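PDB 5ZQH: PadR family transcriptional regulator from Streptococcus pneumoniae, which probably binds operator DNA as a dimer through a winged helix-turn-helix domain and regulates transcription of its target genes. Local coordinates for residues Glu21-Gly24 with Tyr25-Val28; Thr43-Pro46 with Leu47-Lys50; Lys6-Leu9 with Glu10-Leu14. One frame throughout, in Å; residues are numbered along the deposited sequence.

Contact 1 of 3, residues Glu21-Gly24 with Tyr25-Val28; sequences ERYG and YELV
Y23 and E26 meet at the N-terminal cap of helix 24-34, the second helix of the winged helix-turn-helix fold of PadR regulators. Y23 is the N-cap residue. The short, weakly bonded strand at about 22-23 leads into it. F73 holds the strand side through backbone bonds with R22. The first helical turn closes through L27 N and Y23 O, 3.0 Å apart. The next bond, from V28 N to G24 O, is weak at 3.3 Å.

The main side-chain feature is E26 folded back on the Y23 ring. E26 has CG between its backbone N and carbonyl carbon (chi1 64°), and the chain is extended beyond CG. This turns the side chain back toward the cap. E26 CG lies over the centre of one ring face, 4.0 Å from the Y23 ring centroid, in a CH-pi contact. The carboxylate is stacked on the ring, with the two planes 29° apart. Packing is tight where E26 OE1 comes within 3.0 Å of Y23 CE2. Y72 of strand 69-75 also meets the Y23 ring, edge to face. Y25 runs beside Y23, pointing the same way; its CB is 3.6 Å from Y23 CE1.

R22 crosses both E26 and L27 obliquely. It offers them its aliphatic part, with CB 3.8 Å from L27 CG. Its charged end makes no salt bridge with E26: the R22 NE to E26 OE2 distance is 4.7 Å, and the guanidinium and carboxylate planes are 65° apart. E26 OE2 has a long, weak ion pair with K20, and E21 is bridged to R62. Within the contact, E26 OE2 rests against R22 CG at 3.3 Å.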
ATOM      1  N   GLU A  21      -0.832  14.252  19.695  1.00  7.85           N
ATOM      2  CA  GLU A  21       0.414  13.756  20.267  1.00  7.97           C
ATOM      3  C   GLU A  21       0.132  12.514  21.132  1.00  8.02           C
ATOM      4  O   GLU A  21      -0.597  12.601  22.129  1.00  8.05           O
ATOM      5  CB  GLU A  21       1.007  14.882  21.113  1.00  8.00           C
ATOM      6  CG  GLU A  21       2.495  14.805  21.377  1.00  8.05           C
ATOM      7  CD  GLU A  21       3.027  16.060  22.044  1.00  8.08           C
ATOM      8  OE1 GLU A  21       2.600  17.177  21.652  1.00  8.08           O
ATOM      9  OE2 GLU A  21       3.873  15.928  22.964  1.00  8.09           O
ATOM     10  N   ARG A  22       0.687  11.366  20.732  1.00  8.06           N
ATOM     11  CA  ARG A  22       0.390  10.076  21.378  1.00  8.11           C
ATOM     12  C   ARG A  22       1.630   9.263  21.747  1.00  8.10           C
ATOM     13  O   ARG A  22       2.632   9.302  21.027  1.00  8.13           O
ATOM     14  CB  ARG A  22      -0.501   9.224  20.469  1.00  8.14           C
ATOM     15  CG  ARG A  22      -1.985   9.542  20.558  1.00  8.21           C
ATOM     16  CD  ARG A  22      -2.815   8.468  19.871  1.00  8.24           C
ATOM     17  NE  ARG A  22      -4.235   8.813  19.838  1.00  8.25           N
ATOM     18  CZ  ARG A  22      -4.854   9.432  18.834  1.00  8.26           C
ATOM     19  NH1 ARG A  22      -4.196   9.800  17.735  1.00  8.23           N
ATOM     20  NH2 ARG A  22      -6.151   9.688  18.934  1.00  8.27           N
ATOM     21  N   TYR A  23       1.549   8.522  22.855  1.00  8.08           N
ATOM     22  CA  TYR A  23       2.585   7.540  23.206  1.00  8.06           C
ATOM     23  C   TYR A  23       2.247   6.127  22.702  1.00  8.04           C
ATOM     24  O   TYR A  23       1.097   5.846  22.353  1.00  8.05           O
ATOM     25  CB  TYR A  23       2.967   7.577  24.704  1.00  8.08           C
ATOM     26  CG  TYR A  23       1.919   7.161  25.720  1.00  8.08           C
ATOM     27  CD1 TYR A  23       1.780   5.824  26.111  1.00  8.07           C
ATOM     28  CD2 TYR A  23       1.101   8.115  26.335  1.00  8.09           C
ATOM     29  CE1 TYR A  23       0.831   5.445  27.057  1.00  8.06           C
ATOM     30  CE2 TYR A  23       0.153   7.748  27.291  1.00  8.06           C
ATOM     31  CZ  TYR A  23       0.017   6.414  27.643  1.00  8.06           C
ATOM     32  OH  TYR A  23      -0.919   6.047  28.581  1.00  8.04           O
ATOM     33  N   GLY A  24       3.268   5.267  22.654  1.00  8.00           N
ATOM     34  CA  GLY A  24       3.202   3.915  22.083  1.00  7.98           C
ATOM     35  C   GLY A  24       1.998   3.046  22.416  1.00  7.97           C
ATOM     36  O   GLY A  24       1.387   2.476  21.516  1.00  7.96           O
ATOM     37  N   TYR A  25       1.662   2.951  23.705  1.00  7.98           N
ATOM     38  CA  TYR A  25       0.504   2.166  24.167  1.00  7.98           C
ATOM     39  C   TYR A  25      -0.804   2.707  23.606  1.00  8.06           C
ATOM     40  O   TYR A  25      -1.622   1.935  23.101  1.00  8.07           O
ATOM     41  CB  TYR A  25       0.437   2.106  25.700  1.00  7.88           C
ATOM     42  CG  TYR A  25      -0.765   1.364  26.269  1.00  7.84           C
ATOM     43  CD1 TYR A  25      -0.742  -0.027  26.423  1.00  7.82           C
ATOM     44  CD2 TYR A  25      -1.921   2.056  26.680  1.00  7.80           C
ATOM     45  CE1 TYR A  25      -1.833  -0.711  26.953  1.00  7.79           C
ATOM     46  CE2 TYR A  25      -3.018   1.378  27.209  1.00  7.78           C
ATOM     47  CZ  TYR A  25      -2.965  -0.004  27.346  1.00  7.79           C
ATOM     48  OH  TYR A  25      -4.033  -0.691  27.873  1.00  7.79           O
ATOM     49  N   GLU A  26      -0.995   4.024  23.699  1.00  8.14           N
ATOM     50  CA  GLU A  26      -2.252   4.624  23.272  1.00  8.24           C
ATOM     51  C   GLU A  26      -2.438   4.654  21.751  1.00  8.32           C
ATOM     52  O   GLU A  26      -3.570   4.655  21.280  1.00  8.35           O
ATOM     53  CB  GLU A  26      -2.539   5.974  23.962  1.00  8.23           C
ATOM     54  CG  GLU A  26      -1.585   7.127  23.694  1.00  8.23           C
ATOM     55  CD  GLU A  26      -1.965   8.389  24.458  1.00  8.23           C
ATOM     56  OE1 GLU A  26      -2.331   8.295  25.652  1.00  8.20           O
ATOM     57  OE2 GLU A  26      -1.903   9.485  23.862  1.00  8.23           O
ATOM     58  N   LEU A  27      -1.332   4.632  21.002  1.00  8.44           N
ATOM     59  CA  LEU A  27      -1.370   4.490  19.541  1.00  8.52           C
ATOM     60  C   LEU A  27      -1.867   3.119  19.094  1.00  8.62           C
ATOM     61  O   LEU A  27      -2.691   3.041  18.182  1.00  8.62           O
ATOM     62  CB  LEU A  27      -0.012   4.801  18.898  1.00  8.52           C
ATOM     63  CG  LEU A  27       0.155   6.192  18.272  1.00  8.55           C
ATOM     64  CD1 LEU A  27       1.628   6.568  18.206  1.00  8.56           C
ATOM     65  CD2 LEU A  27      -0.491   6.290  16.893  1.00  8.53           C
ATOM     66  N   VAL A  28      -1.378   2.055  19.741  1.00  8.71           N
ATOM     67  CA  VAL A  28      -1.818   0.675  19.460  1.00  8.87           C
ATOM     68  C   VAL A  28      -3.327   0.525  19.719  1.00  9.02           C
ATOM     69  O   VAL A  28      -4.040  -0.103  18.925  1.00  9.03           O
ATOM     70  CB  VAL A  28      -0.985  -0.379  20.251  1.00  8.85           C
ATOM     71  CG1 VAL A  28      -1.517  -1.798  20.058  1.00  8.83           C
ATOM     72  CG2 VAL A  28       0.483  -0.326  19.840  1.00  8.82           C
TER

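Contact 2 of 3, residues Thr43-Pro46 with Leu47-Lys50; sequences TIYP and LLQK
L48 and Q49 each pack on Y45 in the first turns of helix 45-53. In the winged helix-turn-helix fold this is the position of the recognition helix, so its exposed residues probably face DNA.

Backbone hydrogen bonds set the spacing. L48 N bonds to I44 O at 3.1 Å, Q49 N to Y45 O at 2.8 Å, and K50 N to P46 O at 3.0 Å. P46 has no N-H to give, which suits a place in the first turn. Its carbonyl is still used, by K50.

Apolar packing falls mainly on L48. Its CG is anti to the carbonyl carbon and beside the backbone N (chi1 -66°), and this carries the branch back toward the preceding turn. There L48 CD1 sits over one face of the Y45 ring, 3.9 Å from Y45 CD2. The two side chains cross at about a right angle. The same methyl is also near I44 CG2, at a looser 4.5 Å. I44 and L48 are buried. I44 packs on V28 and L31 of helix 24-34, and L48 on L27 of that helix and F73 of strand 69-75. L47, also buried, turns to E10 and V13 of helix 3-19.

The polar approach to the Y45 ring within the contact comes from Q49, and it is light. The Q49 chain is bent at chi2 (118°), and its amide plane stands 64° from the ring plane. Q49 OE1 lies at the ring edge, near the ring plane, 4.2 Å from Y45 CD1.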
ATOM      1  N   THR A  43       4.358  -5.217  16.918  1.00 13.67           N
ATOM      2  CA  THR A  43       4.649  -4.955  15.497  1.00 13.48           C
ATOM      3  C   THR A  43       4.576  -3.469  15.138  1.00 13.29           C
ATOM      4  O   THR A  43       5.009  -3.065  14.052  1.00 13.37           O
ATOM      5  CB  THR A  43       3.689  -5.737  14.579  1.00 13.58           C
ATOM      6  OG1 THR A  43       2.390  -5.798  15.186  1.00 13.65           O
ATOM      7  CG2 THR A  43       4.197  -7.161  14.353  1.00 13.64           C
ATOM      8  N   ILE A  44       4.048  -2.670  16.070  1.00 12.94           N
ATOM      9  CA  ILE A  44       3.815  -1.235  15.882  1.00 12.59           C
ATOM     10  C   ILE A  44       5.033  -0.384  16.267  1.00 12.36           C
ATOM     11  O   ILE A  44       5.388   0.553  15.544  1.00 12.25           O
ATOM     12  CB  ILE A  44       2.527  -0.774  16.633  1.00 12.60           C
ATOM     13  CG1 ILE A  44       1.270  -1.522  16.127  1.00 12.65           C
ATOM     14  CG2 ILE A  44       2.334   0.741  16.588  1.00 12.62           C
ATOM     15  CD1 ILE A  44       1.049  -1.555  14.618  1.00 12.63           C
ATOM     16  N   TYR A  45       5.667  -0.715  17.393  1.00 12.10           N
ATOM     17  CA  TYR A  45       6.840   0.025  17.863  1.00 11.91           C
ATOM     18  C   TYR A  45       8.065  -0.035  16.918  1.00 11.87           C
ATOM     19  O   TYR A  45       8.813   0.944  16.863  1.00 11.92           O
ATOM     20  CB  TYR A  45       7.225  -0.349  19.301  1.00 11.81           C
ATOM     21  CG  TYR A  45       7.653   0.838  20.141  1.00 11.70           C
ATOM     22  CD1 TYR A  45       8.935   1.380  20.020  1.00 11.71           C
ATOM     23  CD2 TYR A  45       6.776   1.421  21.057  1.00 11.67           C
ATOM     24  CE1 TYR A  45       9.332   2.475  20.780  1.00 11.70           C
ATOM     25  CE2 TYR A  45       7.159   2.515  21.822  1.00 11.69           C
ATOM     26  CZ  TYR A  45       8.446   3.042  21.678  1.00 11.69           C
ATOM     27  OH  TYR A  45       8.847   4.125  22.431  1.00 11.65           O
ATOM     28  N   PRO A  46       8.280  -1.164  16.185  1.00 11.76           N
ATOM     29  CA  PRO A  46       9.273  -1.124  15.094  1.00 11.70           C
ATOM     30  C   PRO A  46       9.030  -0.021  14.056  1.00 11.70           C
ATOM     31  O   PRO A  46       9.995   0.625  13.619  1.00 11.65           O
ATOM     32  CB  PRO A  46       9.140  -2.503  14.449  1.00 11.69           C
ATOM     33  CG  PRO A  46       8.744  -3.383  15.574  1.00 11.69           C
ATOM     34  CD  PRO A  46       7.862  -2.555  16.464  1.00 11.72           C
ATOM     35  N   LEU A  47       7.761   0.193  13.680  1.00 11.67           N
ATOM     36  CA  LEU A  47       7.369   1.294  12.791  1.00 11.68           C
ATOM     37  C   LEU A  47       7.629   2.676  13.419  1.00 11.71           C
ATOM     38  O   LEU A  47       8.185   3.565  12.758  1.00 11.74           O
ATOM     39  CB  LEU A  47       5.906   1.147  12.340  1.00 11.71           C
ATOM     40  CG  LEU A  47       5.217   2.265  11.539  1.00 11.67           C
ATOM     41  CD1 LEU A  47       5.846   2.440  10.160  1.00 11.65           C
ATOM     42  CD2 LEU A  47       3.722   1.997  11.429  1.00 11.62           C
ATOM     43  N   LEU A  48       7.245   2.841  14.687  1.00 11.76           N
ATOM     44  CA  LEU A  48       7.526   4.065  15.441  1.00 11.84           C
ATOM     45  C   LEU A  48       9.024   4.337  15.537  1.00 11.96           C
ATOM     46  O   LEU A  48       9.451   5.485  15.415  1.00 12.09           O
ATOM     47  CB  LEU A  48       6.898   4.022  16.841  1.00 11.78           C
ATOM     48  CG  LEU A  48       5.369   4.019  16.998  1.00 11.78           C
ATOM     49  CD1 LEU A  48       4.997   3.798  18.460  1.00 11.69           C
ATOM     50  CD2 LEU A  48       4.730   5.299  16.474  1.00 11.72           C
ATOM     51  N   GLN A  49       9.804   3.273  15.738  1.00 12.06           N
ATOM     52  CA  GLN A  49      11.269   3.333  15.782  1.00 12.23           C
ATOM     53  C   GLN A  49      11.849   3.862  14.462  1.00 12.20           C
ATOM     54  O   GLN A  49      12.741   4.712  14.479  1.00 12.12           O
ATOM     55  CB  GLN A  49      11.842   1.944  16.090  1.00 12.37           C
ATOM     56  CG  GLN A  49      13.175   1.935  16.820  1.00 12.65           C
ATOM     57  CD  GLN A  49      13.098   1.275  18.187  1.00 12.80           C
ATOM     58  OE1 GLN A  49      12.539   0.181  18.338  1.00 13.03           O
ATOM     59  NE2 GLN A  49      13.676   1.925  19.187  1.00 12.83           N
ATOM     60  N   LYS A  50      11.317   3.357  13.340  1.00 12.22           N
ATOM     61  CA  LYS A  50      11.737   3.731  11.988  1.00 12.28           C
ATOM     62  C   LYS A  50      11.463   5.202  11.681  1.00 12.45           C
ATOM     63  O   LYS A  50      12.353   5.907  11.202  1.00 12.42           O
ATOM     64  CB  LYS A  50      11.081   2.821  10.946  1.00 12.25           C
ATOM     65  CG  LYS A  50      11.647   2.946   9.531  1.00 12.25           C
ATOM     66  CD  LYS A  50      11.160   1.824   8.626  1.00 12.27           C
ATOM     67  CE  LYS A  50       9.807   2.135   8.003  1.00 12.37           C
ATOM     68  NZ  LYS A  50       8.891   0.959   8.053  1.00 12.35           N
TER

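Contact 3 of 3, residues Lys6-Leu9 with Glu10-Leu14; sequences KGVL and EGCVL
E10 opens 10-14 and takes up the carbonyl of K6. Its N bonds to K6 O at 3.1 Å. E10 CB lies against the same oxygen, with 3.4 Å between CB and K6 O. E10 CG is anti to the backbone N and beside the carbonyl carbon (chi1 -166°). From there the chain runs out extended, away from K6-L9.

G11 comes next and pairs with another glycine one turn back. G11 N bonds to G7 O at 3.2 Å. The bond is nearly straight, with an angle of 174° at the hydrogen. Both glycines are buried.

C12 makes the side-chain contact. C12 N bonds to V8 O at 2.8 Å. SG is anti to the carbonyl carbon and beside the backbone N (chi1 -69°), which points the sulfur back along the helix to V8. It meets V8 CG1, 3.9 Å from C12 SG. All of this lies on helix 3-19, the first helix of the winged helix-turn-helix domain. In this dimer the helix also forms part of the subunit interface. V8 packs on W90 of the long helix 77-101 and on V97 of the second subunit. C12 packs on I100 of the second subunit.

V13 is on another side of the helix, facing helix 45-53. Its N bonds to L9 O at 2.8 Å. V13 CB also presses on that oxygen, 3.2 Å from L9 O, and V13 CG2 is close to it as well. The helix continues through the bond from L14 N to E10 O, 2.9 Å long.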
ATOM      1  N   LYS A   6       1.598  -2.395   4.942  1.00  5.14           N
ATOM      2  CA  LYS A   6       2.656  -1.560   5.529  1.00  5.22           C
ATOM      3  C   LYS A   6       2.498  -0.083   5.177  1.00  5.26           C
ATOM      4  O   LYS A   6       2.656   0.779   6.040  1.00  5.27           O
ATOM      5  CB  LYS A   6       4.042  -2.059   5.109  1.00  5.23           C
ATOM      6  CG  LYS A   6       4.569  -3.202   5.951  1.00  5.27           C
ATOM      7  CD  LYS A   6       5.555  -4.054   5.166  1.00  5.26           C
ATOM      8  CE  LYS A   6       6.186  -5.114   6.055  1.00  5.26           C
ATOM      9  NZ  LYS A   6       7.005  -6.075   5.265  1.00  5.27           N
ATOM     10  N   GLY A   7       2.174   0.190   3.915  1.00  5.32           N
ATOM     11  CA  GLY A   7       1.927   1.546   3.434  1.00  5.41           C
ATOM     12  C   GLY A   7       0.757   2.206   4.137  1.00  5.46           C
ATOM     13  O   GLY A   7       0.836   3.384   4.500  1.00  5.47           O
ATOM     14  N   VAL A   8      -0.316   1.436   4.344  1.00  5.51           N
ATOM     15  CA  VAL A   8      -1.523   1.939   5.013  1.00  5.59           C
ATOM     16  C   VAL A   8      -1.265   2.280   6.491  1.00  5.64           C
ATOM     17  O   VAL A   8      -1.539   3.425   6.900  1.00  5.68           O
ATOM     18  CB  VAL A   8      -2.764   1.027   4.800  1.00  5.58           C
ATOM     19  CG1 VAL A   8      -3.916   1.423   5.715  1.00  5.58           C
ATOM     20  CG2 VAL A   8      -3.219   1.086   3.348  1.00  5.58           C
ATOM     21  N   LEU A   9      -0.731   1.331   7.278  1.00  5.69           N
ATOM     22  CA  LEU A   9      -0.424   1.639   8.689  1.00  5.75           C
ATOM     23  C   LEU A   9       0.605   2.744   8.896  1.00  5.76           C
ATOM     24  O   LEU A   9       0.521   3.458   9.896  1.00  5.77           O
ATOM     25  CB  LEU A   9      -0.163   0.428   9.614  1.00  5.77           C
ATOM     26  CG  LEU A   9       0.467  -0.928   9.325  1.00  5.79           C
ATOM     27  CD1 LEU A   9       1.379  -1.354  10.472  1.00  5.79           C
ATOM     28  CD2 LEU A   9      -0.650  -1.939   9.164  1.00  5.79           C
ATOM     29  N   GLU A  10       1.547   2.899   7.960  1.00  5.76           N
ATOM     30  CA  GLU A  10       2.489   4.020   8.024  1.00  5.79           C
ATOM     31  C   GLU A  10       1.731   5.342   7.991  1.00  5.78           C
ATOM     32  O   GLU A  10       1.835   6.134   8.928  1.00  5.76           O
ATOM     33  CB  GLU A  10       3.536   3.977   6.912  1.00  5.81           C
ATOM     34  CG  GLU A  10       4.697   4.927   7.183  1.00  5.86           C
ATOM     35  CD  GLU A  10       5.594   5.141   5.983  1.00  5.91           C
ATOM     36  OE1 GLU A  10       5.199   5.899   5.069  1.00  5.91           O
ATOM     37  OE2 GLU A  10       6.708   4.564   5.967  1.00  5.94           O
ATOM     38  N   GLY A  11       0.961   5.542   6.920  1.00  5.79           N
ATOM     39  CA  GLY A  11       0.080   6.699   6.758  1.00  5.82           C
ATOM     40  C   GLY A  11      -0.877   6.922   7.912  1.00  5.84           C
ATOM     41  O   GLY A  11      -0.999   8.049   8.397  1.00  5.84           O
ATOM     42  N   CYS A  12      -1.531   5.844   8.361  1.00  5.87           N
ATOM     43  CA  CYS A  12      -2.478   5.899   9.495  1.00  5.89           C
ATOM     44  C   CYS A  12      -1.820   6.280  10.826  1.00  5.91           C
ATOM     45  O   CYS A  12      -2.336   7.145  11.532  1.00  5.92           O
ATOM     46  CB  CYS A  12      -3.286   4.597   9.623  1.00  5.87           C
ATOM     47  SG  CYS A  12      -4.466   4.327   8.274  1.00  5.84           S
ATOM     48  N   VAL A  13      -0.684   5.649  11.150  1.00  5.95           N
ATOM     49  CA  VAL A  13       0.122   5.991  12.354  1.00  6.00           C
ATOM     50  C   VAL A  13       0.599   7.455  12.329  1.00  6.03           C
ATOM     51  O   VAL A  13       0.489   8.168  13.328  1.00  6.04           O
ATOM     52  CB  VAL A  13       1.288   4.979  12.593  1.00  5.99           C
ATOM     53  CG1 VAL A  13       2.373   5.531  13.510  1.00  5.97           C
ATOM     54  CG2 VAL A  13       0.750   3.678  13.171  1.00  5.99           C
ATOM     55  N   LEU A  14       1.115   7.879  11.179  1.00  6.10           N
ATOM     56  CA  LEU A  14       1.515   9.265  10.925  1.00  6.17           C
ATOM     57  C   LEU A  14       0.368  10.272  11.104  1.00  6.20           C
ATOM     58  O   LEU A  14       0.555  11.312  11.748  1.00  6.20           O
ATOM     59  CB  LEU A  14       2.132   9.379   9.524  1.00  6.18           C
ATOM     60  CG  LEU A  14       3.602   9.753   9.257  1.00  6.20           C
ATOM     61  CD1 LEU A  14       4.553   9.585  10.437  1.00  6.18           C
ATOM     62  CD2 LEU A  14       4.114   9.015   8.024  1.00  6.19           C
TER

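Overall arrangement
The three contacts lie on, or at the start of, the three helices of the winged helix-turn-helix core. In chain order contact 3 comes first, then contact 1, then contact 2. Contact 2 has its centre about 11 Å from the centre of each of the others; the centres of contacts 1 and 3 are about 14 Å apart. L48 of contact 2 links both neighbours: its CD2 is 3.8 Å from L27 CD1 of contact 1 and 3.8 Å from V13 CG1 of contact 3. V28 CG2 also packs on I44 CB, at 3.8 Å. Contact 3 also packs on the second subunit, while contact 2 lies on the probable DNA-reading helix.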